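Hydrogenase expression/formation protein (HypB) (PDB 2WSM) binds GTP, probably hydrolyses it, and probably binds nickel and zinc, as a G3E-family GTPase of hydrogenase maturation. Local coordinates at residues V135-T140 with E175-D180. Residues are numbered along the deposited sequence; the frame is centred on the assembly and turned at random.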
ATOM      1  N   VAL A 135       1.348  13.026   5.194  1.00 18.03           N
ATOM      2  CA  VAL A 135       1.262  12.519   3.841  1.00 19.14           C
ATOM      3  C   VAL A 135       1.429  13.689   2.891  1.00 20.82           C
ATOM      4  O   VAL A 135       0.650  14.636   2.926  1.00 23.07           O
ATOM      5  CB  VAL A 135      -0.075  11.792   3.556  1.00 17.53           C
ATOM      6  CG1 VAL A 135      -0.065  11.228   2.143  1.00 18.17           C
ATOM      7  CG2 VAL A 135      -0.307  10.685   4.555  1.00 17.50           C
ATOM      8  N   MET A 136       2.464  13.616   2.064  1.00 22.21           N
ATOM      9  CA  MET A 136       2.807  14.676   1.136  1.00 20.35           C
ATOM     10  C   MET A 136       2.420  14.292  -0.279  1.00 23.00           C
ATOM     11  O   MET A 136       2.676  13.174  -0.716  1.00 21.71           O
ATOM     12  CB  MET A 136       4.315  14.940   1.180  1.00 22.93           C
ATOM     13  CG  MET A 136       4.814  15.503   2.504  1.00 25.49           C
ATOM     14  SD  MET A 136       6.576  15.905   2.464  1.00 25.03           S
ATOM     15  CE  MET A 136       6.599  17.241   1.274  1.00 22.94           C
ATOM     16  N   VAL A 137       1.813  15.227  -0.999  1.00 21.38           N
ATOM     17  CA  VAL A 137       1.570  15.034  -2.418  1.00 24.00           C
ATOM     18  C   VAL A 137       1.899  16.310  -3.198  1.00 24.17           C
ATOM     19  O   VAL A 137       1.611  17.425  -2.755  1.00 25.89           O
ATOM     20  CB  VAL A 137       0.116  14.584  -2.694  1.00 27.89           C
ATOM     21  CG1 VAL A 137      -0.866  15.723  -2.427  1.00 20.80           C
ATOM     22  CG2 VAL A 137      -0.020  14.083  -4.111  1.00 25.58           C
ATOM     23  N   SER A 138       2.520  16.139  -4.353  1.00 20.69           N
ATOM     24  CA  SER A 138       2.843  17.266  -5.215  1.00 29.68           C
ATOM     25  C   SER A 138       1.751  17.423  -6.276  1.00 28.30           C
ATOM     26  O   SER A 138       1.143  16.430  -6.685  1.00 23.10           O
ATOM     27  CB  SER A 138       4.220  17.059  -5.860  1.00 28.03           C
ATOM     28  OG  SER A 138       4.315  17.716  -7.112  1.00 33.72           O
ATOM     29  N   VAL A 139       1.498  18.661  -6.708  1.00 26.97           N
ATOM     30  CA  VAL A 139       0.465  18.920  -7.714  1.00 31.99           C
ATOM     31  C   VAL A 139       0.818  18.300  -9.056  1.00 31.42           C
ATOM     32  O   VAL A 139      -0.054  18.088  -9.891  1.00 35.15           O
ATOM     33  CB  VAL A 139       0.174  20.433  -7.934  1.00 25.98           C
ATOM     34  CG1 VAL A 139      -0.455  21.054  -6.694  1.00 24.24           C
ATOM     35  CG2 VAL A 139       1.432  21.180  -8.377  1.00 29.35           C
ATOM     36  N   THR A 140       2.098  18.011  -9.255  1.00 33.79           N
ATOM     37  CA  THR A 140       2.564  17.414 -10.503  1.00 30.38           C
ATOM     38  C   THR A 140       2.139  15.962 -10.619  1.00 31.15           C
ATOM     39  O   THR A 140       2.322  15.339 -11.664  1.00 35.40           O
ATOM     40  CB  THR A 140       4.100  17.505 -10.634  1.00 36.18           C
ATOM     41  OG1 THR A 140       4.715  16.728  -9.602  1.00 38.68           O
ATOM     42  CG2 THR A 140       4.560  18.948 -10.496  1.00 39.35           C
ATOM     43  N   GLU A 175      -7.527  23.464  -5.409  1.00 33.16           N
ATOM     44  CA  GLU A 175      -8.683  23.536  -4.521  1.00 32.59           C
ATOM     45  C   GLU A 175      -9.499  22.248  -4.527  1.00 27.44           C
ATOM     46  O   GLU A 175     -10.212  21.953  -3.573  1.00 32.24           O
ATOM     47  CB  GLU A 175      -9.544  24.759  -4.859  1.00 37.04           C
ATOM     48  CG  GLU A 175      -8.875  26.071  -4.456  1.00 36.68           C
ATOM     49  CD  GLU A 175      -8.429  26.062  -2.995  1.00 45.46           C
ATOM     50  OE1 GLU A 175      -9.290  25.826  -2.116  1.00 46.59           O
ATOM     51  OE2 GLU A 175      -7.225  26.285  -2.723  1.00 42.17           O
ATOM     52  N   LYS A 176      -9.382  21.476  -5.599  1.00 24.57           N
ATOM     53  CA  LYS A 176      -9.996  20.152  -5.648  1.00 28.41           C
ATOM     54  C   LYS A 176      -9.202  19.147  -4.802  1.00 31.87           C
ATOM     55  O   LYS A 176      -9.775  18.288  -4.127  1.00 26.44           O
ATOM     56  CB  LYS A 176     -10.065  19.661  -7.089  1.00 28.72           C
ATOM     57  CG  LYS A 176     -10.509  18.229  -7.220  1.00 33.31           C
ATOM     58  CD  LYS A 176     -10.191  17.666  -8.594  1.00 31.52           C
ATOM     59  CE  LYS A 176     -10.303  16.150  -8.578  1.00 34.01           C
ATOM     60  NZ  LYS A 176     -11.578  15.707  -7.926  1.00 38.02           N
ATOM     61  N   MET A 177      -7.877  19.253  -4.851  1.00 27.47           N
ATOM     62  CA  MET A 177      -7.029  18.360  -4.079  1.00 29.31           C
ATOM     63  C   MET A 177      -7.294  18.590  -2.593  1.00 26.71           C
ATOM     64  O   MET A 177      -7.466  17.646  -1.826  1.00 25.71           O
ATOM     65  CB  MET A 177      -5.550  18.571  -4.430  1.00 23.99           C
ATOM     66  CG  MET A 177      -5.226  18.241  -5.870  1.00 22.77           C
ATOM     67  SD  MET A 177      -3.508  18.508  -6.347  1.00 27.85           S
ATOM     68  CE  MET A 177      -2.690  17.163  -5.489  1.00 30.25           C
ATOM     69  N   LYS A 178      -7.360  19.858  -2.207  1.00 28.72           N
ATOM     70  CA  LYS A 178      -7.657  20.231  -0.831  1.00 28.50           C
ATOM     71  C   LYS A 178      -9.004  19.674  -0.371  1.00 31.27           C
ATOM     72  O   LYS A 178      -9.094  19.067   0.700  1.00 32.35           O
ATOM     73  CB  LYS A 178      -7.635  21.755  -0.683  1.00 29.94           C
ATOM     74  CG  LYS A 178      -7.811  22.249   0.740  1.00 34.95           C
ATOM     75  CD  LYS A 178      -7.562  23.754   0.829  1.00 42.93           C
ATOM     76  CE  LYS A 178      -7.858  24.306   2.227  1.00 43.13           C
ATOM     77  NZ  LYS A 178      -6.875  23.868   3.271  1.00 39.69           N
ATOM     78  N   ALA A 179     -10.040  19.880  -1.187  1.00 24.15           N
ATOM     79  CA  ALA A 179     -11.397  19.443  -0.859  1.00 27.22           C
ATOM     80  C   ALA A 179     -11.528  17.920  -0.769  1.00 27.51           C
ATOM     81  O   ALA A 179     -12.222  17.402   0.103  1.00 25.30           O
ATOM     82  CB  ALA A 179     -12.404  20.012  -1.874  1.00 26.55           C
ATOM     83  N   ASP A 180     -10.870  17.202  -1.674  1.00 27.22           N
ATOM     84  CA  ASP A 180     -10.876  15.741  -1.625  1.00 24.27           C
ATOM     85  C   ASP A 180     -10.182  15.251  -0.349  1.00 25.09           C
ATOM     86  O   ASP A 180     -10.614  14.291   0.276  1.00 24.15           O
ATOM     87  CB  ASP A 180     -10.202  15.145  -2.862  1.00 22.80           C
ATOM     88  CG  ASP A 180     -10.968  15.433  -4.146  1.00 23.22           C
ATOM     89  OD1 ASP A 180     -12.155  15.783  -4.066  1.00 27.80           O
ATOM     90  OD2 ASP A 180     -10.386  15.307  -5.242  1.00 26.82           O
TER
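The CB of Val-137, near the end of the strand, is directed toward the helix, and its CG1 lies 3.8 Å from the methyl CE of Met-177. A chi1 of 70° sets this CG1 between the backbone N and the carbonyl carbon, on the side from which the methionine arrives. The CB of Ser-138 leaves the backbone away from the helix, while the methyl Met-177 CE lies beside the carbonyl, 4.1 Å from Ser-138 O, a van der Waals approach. The serine hydroxyl joins the following turn instead, its OG hydrogen-bonded to Thr-140 OG1 at 2.7 Å. Val-139, where the strand gives way to a 3-10 turn, brings CG1 to 4.0 Å from Met-177 SD, the two side chains crossing at about a right angle. The Met-177 chain runs extended through chi2 and bends at chi3 (72°), which turns CE onto Val-137 and Ser-138 while SD stays against Val-139. Away from this apolar patch, Lys-176 NZ forms a salt bridge with Asp-180 OD2 at 3.0 Å. Helix 174-184, in the connection between parallel strands 158-162 and 189-192 of the P-loop NTPase domain, thus packs onto the C-terminal end of strand 132-138, reaching past its neighbour 158-162, which is bonded to Val-135 and Val-137; Val-145 of helix 145-148 touches both Val-137 and Met-177, and Ile-161 lies against Val-139.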